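Local structure of chloramphenicol acetyltransferase (Bacteroides thetaiotaomicron, 2I9D) at residues Glu11-Glu14 with Asn18-Phe21; Asn20-Phe25 with Ile195-Ile200; Ala64-Glu69 with Tyr209-Asp214; Phe70-Asp75 with Val80-Thr85. The protein probably transfers an acetyl group from acetyl-CoA to a hydroxyl of chloramphenicol, as a trimeric member of the chloramphenicol acetyltransferase family. All coordinates share one frame; numbering follows the deposited sequence.

Contact 1: residues Glu11-Glu14 with Asn18-Phe21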
loop_
_atom_site.group_PDB
_atom_site.type_symbol
_atom_site.label_atom_id
_atom_site.label_comp_id
_atom_site.label_asym_id
_atom_site.label_seq_id
_atom_site.Cartn_x
_atom_site.Cartn_y
_atom_site.Cartn_z
ATOM N N GLU A 11 0.606 0.638 32.914
ATOM C CA GLU A 11 1.191 1.784 33.621
ATOM C C GLU A 11 2.706 1.788 33.524
ATOM O O GLU A 11 3.311 2.813 33.241
ATOM C CB GLU A 11 0.735 1.838 35.076
ATOM C CG GLU A 11 0.147 3.205 35.437
ATOM C CD GLU A 11 -0.927 3.655 34.438
ATOM O OE1 GLU A 11 -0.779 4.770 33.873
ATOM O OE2 GLU A 11 -1.900 2.888 34.208
ATOM N N ASN A 12 3.308 0.630 33.745
ATOM C CA ASN A 12 4.665 0.381 33.290
ATOM C C ASN A 12 4.586 0.135 31.765
ATOM O O ASN A 12 3.698 0.707 31.121
ATOM C CB ASN A 12 5.261 -0.732 34.137
ATOM C CG ASN A 12 5.198 -0.386 35.640
ATOM O OD1 ASN A 12 5.688 0.660 36.071
ATOM N ND2 ASN A 12 4.548 -1.236 36.421
ATOM N N TRP A 13 5.449 -0.659 31.144
ATOM C CA TRP A 13 5.404 -0.754 29.647
ATOM C C TRP A 13 5.808 0.554 28.960
ATOM O O TRP A 13 5.126 1.584 29.054
ATOM C CB TRP A 13 4.042 -1.247 29.088
ATOM C CG TRP A 13 4.074 -1.643 27.579
ATOM C CD1 TRP A 13 5.101 -2.267 26.916
ATOM C CD2 TRP A 13 3.027 -1.463 26.599
ATOM N NE1 TRP A 13 4.769 -2.465 25.601
ATOM C CE2 TRP A 13 3.507 -1.985 25.374
ATOM C CE3 TRP A 13 1.742 -0.902 26.635
ATOM C CZ2 TRP A 13 2.741 -1.970 24.190
ATOM C CZ3 TRP A 13 0.978 -0.890 25.456
ATOM C CH2 TRP A 13 1.486 -1.422 24.251
ATOM N N GLU A 14 6.929 0.475 28.252
ATOM C CA GLU A 14 7.530 1.630 27.585
ATOM C C GLU A 14 6.646 2.263 26.499
ATOM O O GLU A 14 6.804 3.449 26.185
ATOM C CB GLU A 14 8.918 1.262 27.032
ATOM C CG GLU A 14 9.016 -0.081 26.283
ATOM C CD GLU A 14 10.447 -0.390 25.821
ATOM O OE1 GLU A 14 11.385 0.346 26.217
ATOM O OE2 GLU A 14 10.648 -1.369 25.071
ATOM N N ASN A 18 2.646 5.524 23.347
ATOM C CA ASN A 18 2.539 5.151 21.942
ATOM C C ASN A 18 1.187 4.489 21.651
ATOM O O ASN A 18 0.485 4.885 20.722
ATOM C CB ASN A 18 3.673 4.205 21.551
ATOM C CG ASN A 18 5.049 4.758 21.901
ATOM O OD1 ASN A 18 5.818 5.175 21.019
ATOM N ND2 ASN A 18 5.372 4.760 23.199
ATOM N N PHE A 19 0.822 3.512 22.485
ATOM C CA PHE A 19 -0.444 2.802 22.357
ATOM C C PHE A 19 -1.668 3.663 22.649
ATOM O O PHE A 19 -2.665 3.546 21.953
ATOM C CB PHE A 19 -0.466 1.523 23.206
ATOM C CG PHE A 19 -1.666 0.643 22.941
ATOM C CD1 PHE A 19 -1.613 -0.353 21.963
ATOM C CD2 PHE A 19 -2.853 0.826 23.650
ATOM C CE1 PHE A 19 -2.717 -1.163 21.701
ATOM C CE2 PHE A 19 -3.973 0.030 23.390
ATOM C CZ PHE A 19 -3.898 -0.974 22.407
ATOM N N ASN A 20 -1.614 4.516 23.670
ATOM C CA ASN A 20 -2.751 5.391 23.962
ATOM C C ASN A 20 -3.017 6.460 22.899
ATOM O O ASN A 20 -4.170 6.853 22.703
ATOM C CB ASN A 20 -2.663 5.985 25.382
ATOM C CG ASN A 20 -2.858 4.916 26.475
ATOM O OD1 ASN A 20 -3.624 3.957 26.295
ATOM N ND2 ASN A 20 -2.148 5.067 27.602
ATOM N N PHE A 21 -1.962 6.901 22.209
ATOM C CA PHE A 21 -2.097 7.805 21.054
ATOM C C PHE A 21 -3.022 7.213 19.969
ATOM O O PHE A 21 -3.940 7.886 19.494
ATOM C CB PHE A 21 -0.715 8.116 20.475
ATOM C CG PHE A 21 -0.726 9.112 19.335
ATOM C CD1 PHE A 21 -0.815 10.496 19.584
ATOM C CD2 PHE A 21 -0.619 8.669 18.007
ATOM C CE1 PHE A 21 -0.807 11.417 18.523
ATOM C CE2 PHE A 21 -0.617 9.582 16.937
ATOM C CZ PHE A 21 -0.701 10.955 17.193
#

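Contact 2: residues Asn20-Phe25 with Ile195-Ile200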
loop_
_atom_site.group_PDB
_atom_site.type_symbol
_atom_site.label_atom_id
_atom_site.label_comp_id
_atom_site.label_asym_id
_atom_site.label_seq_id
_atom_site.Cartn_x
_atom_site.Cartn_y
_atom_site.Cartn_z
ATOM N N ASN A 20 -1.614 4.516 23.670
ATOM C CA ASN A 20 -2.751 5.391 23.962
ATOM C C ASN A 20 -3.017 6.460 22.899
ATOM O O ASN A 20 -4.170 6.853 22.703
ATOM C CB ASN A 20 -2.663 5.985 25.382
ATOM C CG ASN A 20 -2.858 4.916 26.475
ATOM O OD1 ASN A 20 -3.624 3.957 26.295
ATOM N ND2 ASN A 20 -2.148 5.067 27.602
ATOM N N PHE A 21 -1.962 6.901 22.209
ATOM C CA PHE A 21 -2.097 7.805 21.054
ATOM C C PHE A 21 -3.022 7.213 19.969
ATOM O O PHE A 21 -3.940 7.886 19.494
ATOM C CB PHE A 21 -0.715 8.116 20.475
ATOM C CG PHE A 21 -0.726 9.112 19.335
ATOM C CD1 PHE A 21 -0.815 10.496 19.584
ATOM C CD2 PHE A 21 -0.619 8.669 18.007
ATOM C CE1 PHE A 21 -0.807 11.417 18.523
ATOM C CE2 PHE A 21 -0.617 9.582 16.937
ATOM C CZ PHE A 21 -0.701 10.955 17.193
ATOM N N PHE A 22 -2.813 5.940 19.625
ATOM C CA PHE A 22 -3.610 5.291 18.556
ATOM C C PHE A 22 -4.936 4.645 19.015
ATOM O O PHE A 22 -5.756 4.249 18.169
ATOM C CB PHE A 22 -2.765 4.273 17.775
ATOM C CG PHE A 22 -1.560 4.868 17.097
ATOM C CD1 PHE A 22 -1.702 5.643 15.944
ATOM C CD2 PHE A 22 -0.284 4.628 17.593
ATOM C CE1 PHE A 22 -0.596 6.170 15.288
ATOM C CE2 PHE A 22 0.844 5.163 16.959
ATOM C CZ PHE A 22 0.680 5.937 15.792
ATOM N N ARG A 23 -5.141 4.568 20.338
ATOM C CA ARG A 23 -6.334 3.939 20.965
ATOM C C ARG A 23 -7.682 4.265 20.336
ATOM O O ARG A 23 -8.509 3.383 20.196
ATOM C CB ARG A 23 -6.413 4.229 22.477
ATOM C CG ARG A 23 -7.316 3.228 23.243
ATOM C CD ARG A 23 -7.478 3.560 24.749
ATOM N NE ARG A 23 -6.287 3.217 25.536
ATOM C CZ ARG A 23 -5.975 1.984 25.953
ATOM N NH1 ARG A 23 -6.755 0.938 25.653
ATOM N NH2 ARG A 23 -4.871 1.789 26.675
ATOM N N HIS A 24 -7.913 5.514 19.957
ATOM C CA HIS A 24 -9.228 5.889 19.421
ATOM C C HIS A 24 -9.269 6.130 17.914
ATOM O O HIS A 24 -10.287 6.559 17.376
ATOM C CB HIS A 24 -9.763 7.084 20.211
ATOM C CG HIS A 24 -9.822 6.820 21.685
ATOM N ND1 HIS A 24 -10.653 5.859 22.235
ATOM C CD2 HIS A 24 -9.114 7.345 22.717
ATOM C CE1 HIS A 24 -10.466 5.819 23.544
ATOM N NE2 HIS A 24 -9.539 6.710 23.862
ATOM N N PHE A 25 -8.168 5.798 17.239
ATOM C CA PHE A 25 -8.049 5.924 15.785
ATOM C C PHE A 25 -9.029 5.032 15.033
ATOM O O PHE A 25 -9.170 3.848 15.376
ATOM C CB PHE A 25 -6.617 5.564 15.360
ATOM C CG PHE A 25 -5.650 6.725 15.409
ATOM C CD1 PHE A 25 -5.611 7.584 16.520
ATOM C CD2 PHE A 25 -4.769 6.950 14.346
ATOM C CE1 PHE A 25 -4.719 8.634 16.580
ATOM C CE2 PHE A 25 -3.873 8.023 14.374
ATOM C CZ PHE A 25 -3.839 8.870 15.502
ATOM N N ILE A 195 0.544 -3.885 10.345
ATOM C CA ILE A 195 0.741 -4.023 11.778
ATOM C C ILE A 195 -0.062 -2.944 12.508
ATOM O O ILE A 195 -0.598 -2.047 11.866
ATOM C CB ILE A 195 2.292 -4.080 12.197
ATOM C CG1 ILE A 195 3.131 -2.934 11.580
ATOM C CG2 ILE A 195 2.906 -5.458 11.805
ATOM C CD1 ILE A 195 2.735 -1.512 11.997
ATOM N N HIS A 196 -0.184 -3.063 13.830
ATOM C CA HIS A 196 -0.848 -2.030 14.625
ATOM C C HIS A 196 0.235 -1.039 15.054
ATOM O O HIS A 196 1.201 -1.440 15.679
ATOM C CB HIS A 196 -1.501 -2.666 15.859
ATOM C CG HIS A 196 -2.452 -1.769 16.573
ATOM N ND1 HIS A 196 -2.047 -0.639 17.245
ATOM C CD2 HIS A 196 -3.792 -1.858 16.756
ATOM C CE1 HIS A 196 -3.097 -0.043 17.776
ATOM N NE2 HIS A 196 -4.164 -0.778 17.517
ATOM N N HIS A 197 0.082 0.235 14.718
ATOM C CA HIS A 197 1.108 1.232 15.032
ATOM C C HIS A 197 1.309 1.445 16.559
ATOM O O HIS A 197 2.359 1.969 16.989
ATOM C CB HIS A 197 0.773 2.571 14.357
ATOM C CG HIS A 197 1.966 3.441 14.086
ATOM N ND1 HIS A 197 3.113 3.406 14.855
ATOM C CD2 HIS A 197 2.173 4.398 13.146
ATOM C CE1 HIS A 197 3.979 4.287 14.383
ATOM N NE2 HIS A 197 3.436 4.895 13.344
ATOM N N GLY A 198 0.304 1.080 17.365
ATOM C CA GLY A 198 0.417 1.114 18.826
ATOM C C GLY A 198 1.543 0.241 19.357
ATOM O O GLY A 198 2.122 0.539 20.402
ATOM N N PHE A 199 1.878 -0.813 18.610
ATOM C CA PHE A 199 2.884 -1.796 19.017
ATOM C C PHE A 199 4.217 -1.681 18.299
ATOM O O PHE A 199 5.239 -2.151 18.803
ATOM C CB PHE A 199 2.371 -3.235 18.804
ATOM C CG PHE A 199 1.125 -3.579 19.572
ATOM C CD1 PHE A 199 1.024 -3.311 20.933
ATOM C CD2 PHE A 199 0.059 -4.234 18.939
ATOM C CE1 PHE A 199 -0.124 -3.654 21.652
ATOM C CE2 PHE A 199 -1.101 -4.577 19.645
ATOM C CZ PHE A 199 -1.195 -4.294 21.002
ATOM N N ILE A 200 4.198 -1.115 17.096
ATOM C CA ILE A 200 5.332 -1.198 16.179
ATOM C C ILE A 200 5.534 0.155 15.505
ATOM O O ILE A 200 4.570 0.734 14.982
ATOM C CB ILE A 200 5.116 -2.331 15.118
ATOM C CG1 ILE A 200 5.285 -3.702 15.767
ATOM C CG2 ILE A 200 6.064 -2.193 13.857
ATOM C CD1 ILE A 200 4.368 -4.763 15.178
HETATM O O HOH W 1 -6.264 1.009 18.467
#

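Contact 3: residues Ala64-Glu69 with Tyr209-Asp214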
loop_
_atom_site.group_PDB
_atom_site.type_symbol
_atom_site.label_atom_id
_atom_site.label_comp_id
_atom_site.label_asym_id
_atom_site.label_seq_id
_atom_site.Cartn_x
_atom_site.Cartn_y
_atom_site.Cartn_z
ATOM N N ALA A 64 9.542 -12.561 13.741
ATOM C CA ALA A 64 8.385 -12.100 14.526
ATOM C C ALA A 64 8.500 -12.586 15.973
ATOM O O ALA A 64 8.116 -11.894 16.928
ATOM C CB ALA A 64 7.092 -12.595 13.898
ATOM N N ASN A 65 9.020 -13.797 16.121
ATOM C CA ASN A 65 9.292 -14.338 17.434
ATOM C C ASN A 65 10.447 -13.615 18.112
ATOM O O ASN A 65 10.355 -13.314 19.314
ATOM C CB ASN A 65 9.533 -15.834 17.335
ATOM C CG ASN A 65 8.237 -16.612 17.338
ATOM O OD1 ASN A 65 7.638 -16.806 18.389
ATOM N ND2 ASN A 65 7.786 -17.041 16.162
ATOM N N GLU A 66 11.484 -13.271 17.332
ATOM C CA GLU A 66 12.718 -12.696 17.902
ATOM C C GLU A 66 12.678 -11.219 18.236
ATOM O O GLU A 66 13.498 -10.765 19.022
ATOM C CB GLU A 66 13.963 -13.049 17.077
ATOM C CG GLU A 66 14.346 -14.513 17.207
ATOM C CD GLU A 66 15.642 -14.885 16.481
ATOM O OE1 GLU A 66 16.302 -13.992 15.902
ATOM O OE2 GLU A 66 16.004 -16.082 16.495
ATOM N N ILE A 67 11.708 -10.492 17.676
ATOM C CA ILE A 67 11.519 -9.071 17.967
ATOM C C ILE A 67 10.225 -8.931 18.767
ATOM O O ILE A 67 9.138 -9.079 18.206
ATOM C CB ILE A 67 11.497 -8.205 16.660
ATOM C CG1 ILE A 67 12.779 -8.427 15.858
ATOM C CG2 ILE A 67 11.357 -6.723 16.965
ATOM C CD1 ILE A 67 12.672 -8.062 14.386
ATOM N N PRO A 68 10.327 -8.653 20.083
ATOM C CA PRO A 68 9.159 -8.838 20.952
ATOM C C PRO A 68 7.984 -7.915 20.654
ATOM O O PRO A 68 6.863 -8.213 21.048
ATOM C CB PRO A 68 9.716 -8.583 22.376
ATOM C CG PRO A 68 10.915 -7.768 22.189
ATOM C CD PRO A 68 11.494 -8.133 20.833
ATOM N N GLU A 69 8.227 -6.798 19.978
ATOM C CA GLU A 69 7.153 -5.878 19.614
ATOM C C GLU A 69 6.133 -6.535 18.674
ATOM O O GLU A 69 4.987 -6.109 18.614
ATOM C CB GLU A 69 7.733 -4.605 18.978
ATOM C CG GLU A 69 8.324 -3.603 19.993
ATOM C CD GLU A 69 9.698 -4.027 20.514
ATOM O OE1 GLU A 69 10.300 -4.969 19.983
ATOM O OE2 GLU A 69 10.184 -3.407 21.463
ATOM N N TYR A 209 12.771 -6.448 8.873
ATOM C CA TYR A 209 13.279 -6.685 7.529
ATOM C C TYR A 209 14.785 -7.035 7.473
ATOM O O TYR A 209 15.194 -7.935 6.716
ATOM C CB TYR A 209 12.965 -5.476 6.628
ATOM C CG TYR A 209 11.518 -5.424 6.159
ATOM C CD1 TYR A 209 10.616 -4.484 6.686
ATOM C CD2 TYR A 209 11.045 -6.319 5.183
ATOM C CE1 TYR A 209 9.306 -4.434 6.247
ATOM C CE2 TYR A 209 9.713 -6.272 4.751
ATOM C CZ TYR A 209 8.856 -5.332 5.290
ATOM O OH TYR A 209 7.560 -5.275 4.851
ATOM N N LYS A 210 15.600 -6.314 8.261
ATOM C CA LYS A 210 17.016 -6.646 8.421
ATOM C C LYS A 210 17.135 -8.114 8.828
ATOM O O LYS A 210 17.840 -8.893 8.181
ATOM C CB LYS A 210 17.684 -5.723 9.457
ATOM C CG LYS A 210 19.167 -5.970 9.679
ATOM C CD LYS A 210 19.981 -5.581 8.437
ATOM C CE LYS A 210 21.504 -5.904 8.579
ATOM N NZ LYS A 210 22.237 -5.626 7.278
ATOM N N LYS A 211 16.393 -8.494 9.862
ATOM C CA LYS A 211 16.382 -9.863 10.379
ATOM C C LYS A 211 15.939 -10.930 9.349
ATOM O O LYS A 211 16.613 -11.937 9.178
ATOM C CB LYS A 211 15.529 -9.907 11.636
ATOM C CG LYS A 211 15.841 -11.055 12.579
ATOM C CD LYS A 211 15.059 -10.916 13.895
ATOM C CE LYS A 211 15.837 -10.123 14.963
ATOM N NZ LYS A 211 16.898 -10.963 15.571
ATOM N N VAL A 212 14.835 -10.691 8.633
ATOM C CA VAL A 212 14.404 -11.615 7.576
ATOM C C VAL A 212 15.472 -11.782 6.476
ATOM O O VAL A 212 15.776 -12.905 6.058
ATOM C CB VAL A 212 13.060 -11.164 6.943
ATOM C CG1 VAL A 212 12.737 -11.965 5.654
ATOM C CG2 VAL A 212 11.949 -11.279 7.954
ATOM N N GLU A 213 16.025 -10.664 6.008
ATOM C CA GLU A 213 17.054 -10.711 4.970
ATOM C C GLU A 213 18.308 -11.487 5.418
ATOM O O GLU A 213 18.809 -12.314 4.666
ATOM C CB GLU A 213 17.428 -9.306 4.488
ATOM C CG GLU A 213 18.409 -9.310 3.321
ATOM C CD GLU A 213 18.637 -7.925 2.768
ATOM O OE1 GLU A 213 19.412 -7.171 3.387
ATOM O OE2 GLU A 213 18.046 -7.584 1.723
ATOM N N ASP A 214 18.783 -11.235 6.638
ATOM C CA ASP A 214 19.902 -11.997 7.215
ATOM C C ASP A 214 19.711 -13.514 7.084
ATOM O O ASP A 214 20.675 -14.202 6.774
ATOM C CB ASP A 214 20.191 -11.631 8.695
ATOM C CG ASP A 214 20.792 -10.220 8.871
ATOM O OD1 ASP A 214 21.229 -9.598 7.859
ATOM O OD2 ASP A 214 20.810 -9.727 10.041
#

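Contact 4: residues Phe70-Asp75 with Val80-Thr85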
loop_
_atom_site.group_PDB
_atom_site.type_symbol
_atom_site.label_atom_id
_atom_site.label_comp_id
_atom_site.label_asym_id
_atom_site.label_seq_id
_atom_site.Cartn_x
_atom_site.Cartn_y
_atom_site.Cartn_z
ATOM N N PHE A 70 6.571 -7.574 17.963
ATOM C CA PHE A 70 5.743 -8.307 17.004
ATOM C C PHE A 70 4.916 -9.420 17.656
ATOM O O PHE A 70 4.210 -10.151 16.974
ATOM C CB PHE A 70 6.620 -8.844 15.843
ATOM C CG PHE A 70 7.131 -7.747 14.919
ATOM C CD1 PHE A 70 6.474 -7.469 13.715
ATOM C CD2 PHE A 70 8.248 -6.976 15.276
ATOM C CE1 PHE A 70 6.919 -6.446 12.870
ATOM C CE2 PHE A 70 8.709 -5.948 14.450
ATOM C CZ PHE A 70 8.042 -5.676 13.239
ATOM N N ARG A 71 5.005 -9.532 18.981
ATOM C CA ARG A 71 4.296 -10.546 19.756
ATOM C C ARG A 71 3.145 -9.943 20.552
ATOM O O ARG A 71 2.413 -10.673 21.231
ATOM C CB ARG A 71 5.277 -11.268 20.691
ATOM C CG ARG A 71 6.211 -12.256 19.939
ATOM C CD ARG A 71 6.786 -13.336 20.850
ATOM N NE ARG A 71 8.163 -13.031 21.190
ATOM C CZ ARG A 71 8.564 -12.486 22.330
ATOM N NH1 ARG A 71 7.700 -12.217 23.289
ATOM N NH2 ARG A 71 9.845 -12.219 22.504
ATOM N N TYR A 72 3.022 -8.611 20.495
ATOM C CA TYR A 72 1.987 -7.884 21.208
ATOM C C TYR A 72 0.687 -7.948 20.426
ATOM O O TYR A 72 0.693 -7.763 19.191
ATOM C CB TYR A 72 2.384 -6.417 21.396
ATOM C CG TYR A 72 3.380 -6.191 22.521
ATOM C CD1 TYR A 72 2.991 -5.584 23.712
ATOM C CD2 TYR A 72 4.724 -6.615 22.387
ATOM C CE1 TYR A 72 3.915 -5.393 24.736
ATOM C CE2 TYR A 72 5.641 -6.438 23.400
ATOM C CZ TYR A 72 5.238 -5.827 24.575
ATOM O OH TYR A 72 6.175 -5.641 25.574
ATOM N N ARG A 73 -0.411 -8.209 21.149
ATOM C CA ARG A 73 -1.750 -8.316 20.589
ATOM C C ARG A 73 -2.784 -7.621 21.473
ATOM O O ARG A 73 -2.559 -7.411 22.676
ATOM C CB ARG A 73 -2.153 -9.788 20.405
ATOM C CG ARG A 73 -1.216 -10.610 19.553
ATOM C CD ARG A 73 -1.330 -10.304 18.032
ATOM N NE ARG A 73 -0.388 -11.129 17.260
ATOM C CZ ARG A 73 0.887 -10.817 16.994
ATOM N NH1 ARG A 73 1.419 -9.681 17.411
ATOM N NH2 ARG A 73 1.633 -11.630 16.271
ATOM N N ILE A 74 -3.894 -7.217 20.869
ATOM C CA ILE A 74 -5.046 -6.777 21.621
ATOM C C ILE A 74 -5.897 -8.037 21.671
ATOM O O ILE A 74 -6.408 -8.491 20.623
ATOM C CB ILE A 74 -5.830 -5.629 20.931
ATOM C CG1 ILE A 74 -4.939 -4.395 20.695
ATOM C CG2 ILE A 74 -7.097 -5.282 21.749
ATOM C CD1 ILE A 74 -5.667 -3.160 20.116
ATOM N N ASP A 75 -6.018 -8.627 22.862
ATOM C CA ASP A 75 -6.783 -9.869 23.034
ATOM C C ASP A 75 -8.304 -9.669 22.858
ATOM O O ASP A 75 -8.774 -8.531 22.812
ATOM C CB ASP A 75 -6.431 -10.523 24.373
ATOM C CG ASP A 75 -5.573 -11.787 24.213
ATOM O OD1 ASP A 75 -5.204 -12.181 23.064
ATOM O OD2 ASP A 75 -5.273 -12.408 25.273
ATOM N N VAL A 80 -4.236 -5.523 26.187
ATOM C CA VAL A 80 -2.920 -5.700 25.607
ATOM C C VAL A 80 -2.222 -6.877 26.265
ATOM O O VAL A 80 -2.104 -6.934 27.492
ATOM C CB VAL A 80 -2.069 -4.418 25.689
ATOM C CG1 VAL A 80 -0.647 -4.647 25.142
ATOM C CG2 VAL A 80 -2.776 -3.285 24.958
ATOM N N VAL A 81 -1.777 -7.817 25.429
ATOM C CA VAL A 81 -1.075 -9.013 25.851
ATOM C C VAL A 81 0.196 -9.227 25.036
ATOM O O VAL A 81 0.322 -8.746 23.915
ATOM C CB VAL A 81 -1.975 -10.272 25.727
ATOM C CG1 VAL A 81 -3.186 -10.154 26.646
ATOM C CG2 VAL A 81 -2.420 -10.475 24.286
ATOM N N LEU A 82 1.133 -9.968 25.603
ATOM C CA LEU A 82 2.349 -10.333 24.908
ATOM C C LEU A 82 2.413 -11.857 24.925
ATOM O O LEU A 82 2.457 -12.433 25.990
ATOM C CB LEU A 82 3.572 -9.691 25.604
ATOM C CG LEU A 82 4.980 -10.226 25.274
ATOM C CD1 LEU A 82 5.386 -9.916 23.842
ATOM C CD2 LEU A 82 6.065 -9.714 26.251
ATOM N N TYR A 83 2.388 -12.498 23.757
ATOM C CA TYR A 83 2.478 -13.966 23.645
ATOM C C TYR A 83 3.929 -14.461 23.756
ATOM O O TYR A 83 4.835 -13.826 23.231
ATOM C CB TYR A 83 1.836 -14.466 22.329
ATOM C CG TYR A 83 0.315 -14.470 22.339
ATOM C CD1 TYR A 83 -0.414 -15.633 22.641
ATOM C CD2 TYR A 83 -0.397 -13.307 22.079
ATOM C CE1 TYR A 83 -1.848 -15.613 22.654
ATOM C CE2 TYR A 83 -1.794 -13.279 22.102
ATOM C CZ TYR A 83 -2.517 -14.421 22.390
ATOM O OH TYR A 83 -3.904 -14.339 22.410
ATOM N N ASP A 84 4.154 -15.589 24.432
ATOM C CA ASP A 84 5.497 -16.159 24.539
ATOM C C ASP A 84 5.974 -16.495 23.142
ATOM O O ASP A 84 7.116 -16.237 22.793
ATOM C CB ASP A 84 5.507 -17.478 25.342
ATOM C CG ASP A 84 5.246 -17.295 26.865
ATOM O OD1 ASP A 84 4.875 -16.184 27.333
ATOM O OD2 ASP A 84 5.418 -18.316 27.594
ATOM N N THR A 85 5.085 -17.099 22.358
ATOM C CA THR A 85 5.440 -17.681 21.070
ATOM C C THR A 85 4.358 -17.348 20.018
ATOM O O THR A 85 3.155 -17.290 20.329
ATOM C CB THR A 85 5.667 -19.219 21.215
ATOM O OG1 THR A 85 6.848 -19.432 21.988
ATOM C CG2 THR A 85 5.845 -19.913 19.891
#

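Contact 1: residues Glu11-Glu14 with Asn18-Phe21
Trp13 and Phe19 meet because both send CG anti to their backbone N, Trp13 with chi1 -167° and Phe19 with chi1 -171°, so that the indole leaves the loop toward the helix while the phenyl group starts from the helix toward the loop and then leads off past it. What touches is the far rim of the six-membered ring of Trp13: its CZ3 lies 3.6 Å from CB of Phe19, and CH2 of Trp13 is 3.7 Å from the same carbon. Ring contact is looser, CH2 of Trp13 lying 4.0 Å from CD1 of Phe19, with that carbon in the indole plane at its edge. The centroids of the six-membered ring of Trp13 and the Phe19 ring are 5.9 Å apart and the planes are inclined at 51°, an oblique pair. Polar contact is slight: Asn18 ND2 stays 3.6 Å from the backbone O of Glu14, and no hydrogen bond crosses between the segments.

The wider setting is aromatic and apolar. Tyr72 meets the indole with nearly parallel planes, Phe199 touches both Trp13 and Phe19, and Val80 of strand 80-83 also touches both. This is local hydrophobic packing of a loop against the helix that follows it, joining the 11-14 loop and helix 16-22 to the small three-stranded antiparallel sheet.

Contact 2: residues Asn20-Phe25 with Ile195-Ile200
Phe22 meets the 195-200 segment from CB to CZ, touching His196, Gly198 and His197 in turn, beginning with CB, which lies 4.3 Å from CE1 of His196. Next, CD2 approaches the backbone, 3.6 Å from N of Gly198. Farther out, CE2 comes within 3.5 Å of both CG and O of His197, and the tip, CZ, sits 3.3 Å from CG of His197. The two rings form an offset stack, with planes 20° apart and centroids separated by 4.4 Å, and CB of His197 adds a CH-pi contact over the same phenyl face. The opposite face of Phe22 is covered by CD2 of Phe21, so the ring is held between two neighbours.

Beside the stack, His196 is fixed in rotation: its ND1 accepts the N-H of Gly198 in the ring plane, and its NE2 is 2.9 Å from a water that donates to O of Phe22, bridging the segments. Thr163 of a neighbouring subunit packs on both Phe22 and His197, placing the contact at a subunit interface. His197 is the predicted proton acceptor, and its location is consistent with the active site of chloramphenicol acetyltransferases, where the catalytic histidine lies at the junction between subunits.

Contact 3: residues Ala64-Glu69 with Tyr209-Asp214
Lys211 and Ile67 run past each other in opposite directions, whereas Lys211 and Glu66 cross at about a right angle, and these two orientations divide the lysine into an apolar shaft and a charged end. Along the shaft, CE of Lys211 lies 3.6 Å from CG1 of Ile67, and CD of Lys211 is 3.8 Å from CD1 of Ile67, so methylene groups pack alongside the isoleucine branch. The chain starts with CG anti to N (chi1 -157°), extends from helix 202-216 and then bends at chi3 and chi4, a double turn that brings NZ round to the glutamate.

The ammonium group meets Glu66 in a salt bridge, with NZ of Lys211 3.1 Å from OE1 of Glu66. It takes the anti lone pair of that oxygen, away from OE2. The second oxygen, OE2, is engaged by Arg62 one helical turn earlier, so the carboxylate is shared between two cations that probably stabilise its negative charge. The contact thus ties the C-terminal end of helix 52-66 to helix 202-216, within the alpha/beta fold of the CoA-dependent acyltransferases and away from the predicted active site.

Replacing Lys211 by an alanine would probably leave OE1 of Glu66 without this cation and uncover the flank of Ile67. Ile67, the first residue beyond the helical backbone angles, also touches Leu207 and Phe208, so its apolar contacts with helix 202-216 extend beyond the lysine shaft.

Contact 4: residues Phe70-Asp75 with Val80-Thr85
Tyr72 lays its ring over CB of Leu82, which stands 4.3 Å from the ring centroid and 7° off the normal, a CH-pi contact. CD1 of Leu82 reaches CE2 of Tyr72 at 3.5 Å, while Val80 comes to the ring edge through CG1, 4.0 Å from CD1 of Tyr72. Tyr72, Leu82, Ile74 and Val80 share this sheet face; Arg73 and Val81 lie on the other.

The segments form a beta hairpin, strands 72-74 and 80-83 running antiparallel. Arg73 and Val81 are its hydrogen-bonded pair: N of Arg73 to O of Val81 and N of Val81 to O of Arg73 are both 2.9 Å. Tyr72 with Leu82 and Ile74 with Val80 are the flanking non-hydrogen-bonded pairs, and strand 5-7 continues the sheet beyond 80-83.

On the Arg73 face, the hydroxyl of Tyr83 donates to the syn lone pair of OD1 of Asp75 at 2.6 Å, the carboxylate and ring planes 77° apart. Lys5 forms a salt bridge with the other oxygen of Asp75, and this second charge would probably favour the ionised carboxylate. At the other end, Arg71 bends at chi3 (-103°), bringing NH1 to hydrogen-bond O of Tyr83 at 3.3 Å, while its NE bonds to O of Asn65. A leucine in place of Arg71 would probably leave the carbonyls of Tyr83 and Asn65 without these donors, so that this side-chain tie between hairpin and helix end is lost.

In the fold
Contacts 1 and 2 have centres about 10 Å apart and share helix 16-22; contact 4 lies about 14 Å from each, centre to centre. Phe199 joins all three: its ring meets Trp13 and Phe19 of contact 1 and Tyr72 and Val80 of contact 4. Contact 3 is about 22 Å from contact 1 and about 15 Å from contact 4, again between centres, yet Asn65 and Arg71 connect it to the hairpin. Along the chain, contact 1 closes first; contact 4 is nested inside the loops closed by contacts 2 and 3, whose segments alternate. Long-range contacts 2 and 3, with local contacts 1 and 4, bring the small antiparallel sheet, helix 16-22 and helix 202-216 around the end of strand 186-196, just before the predicted catalytic histidine.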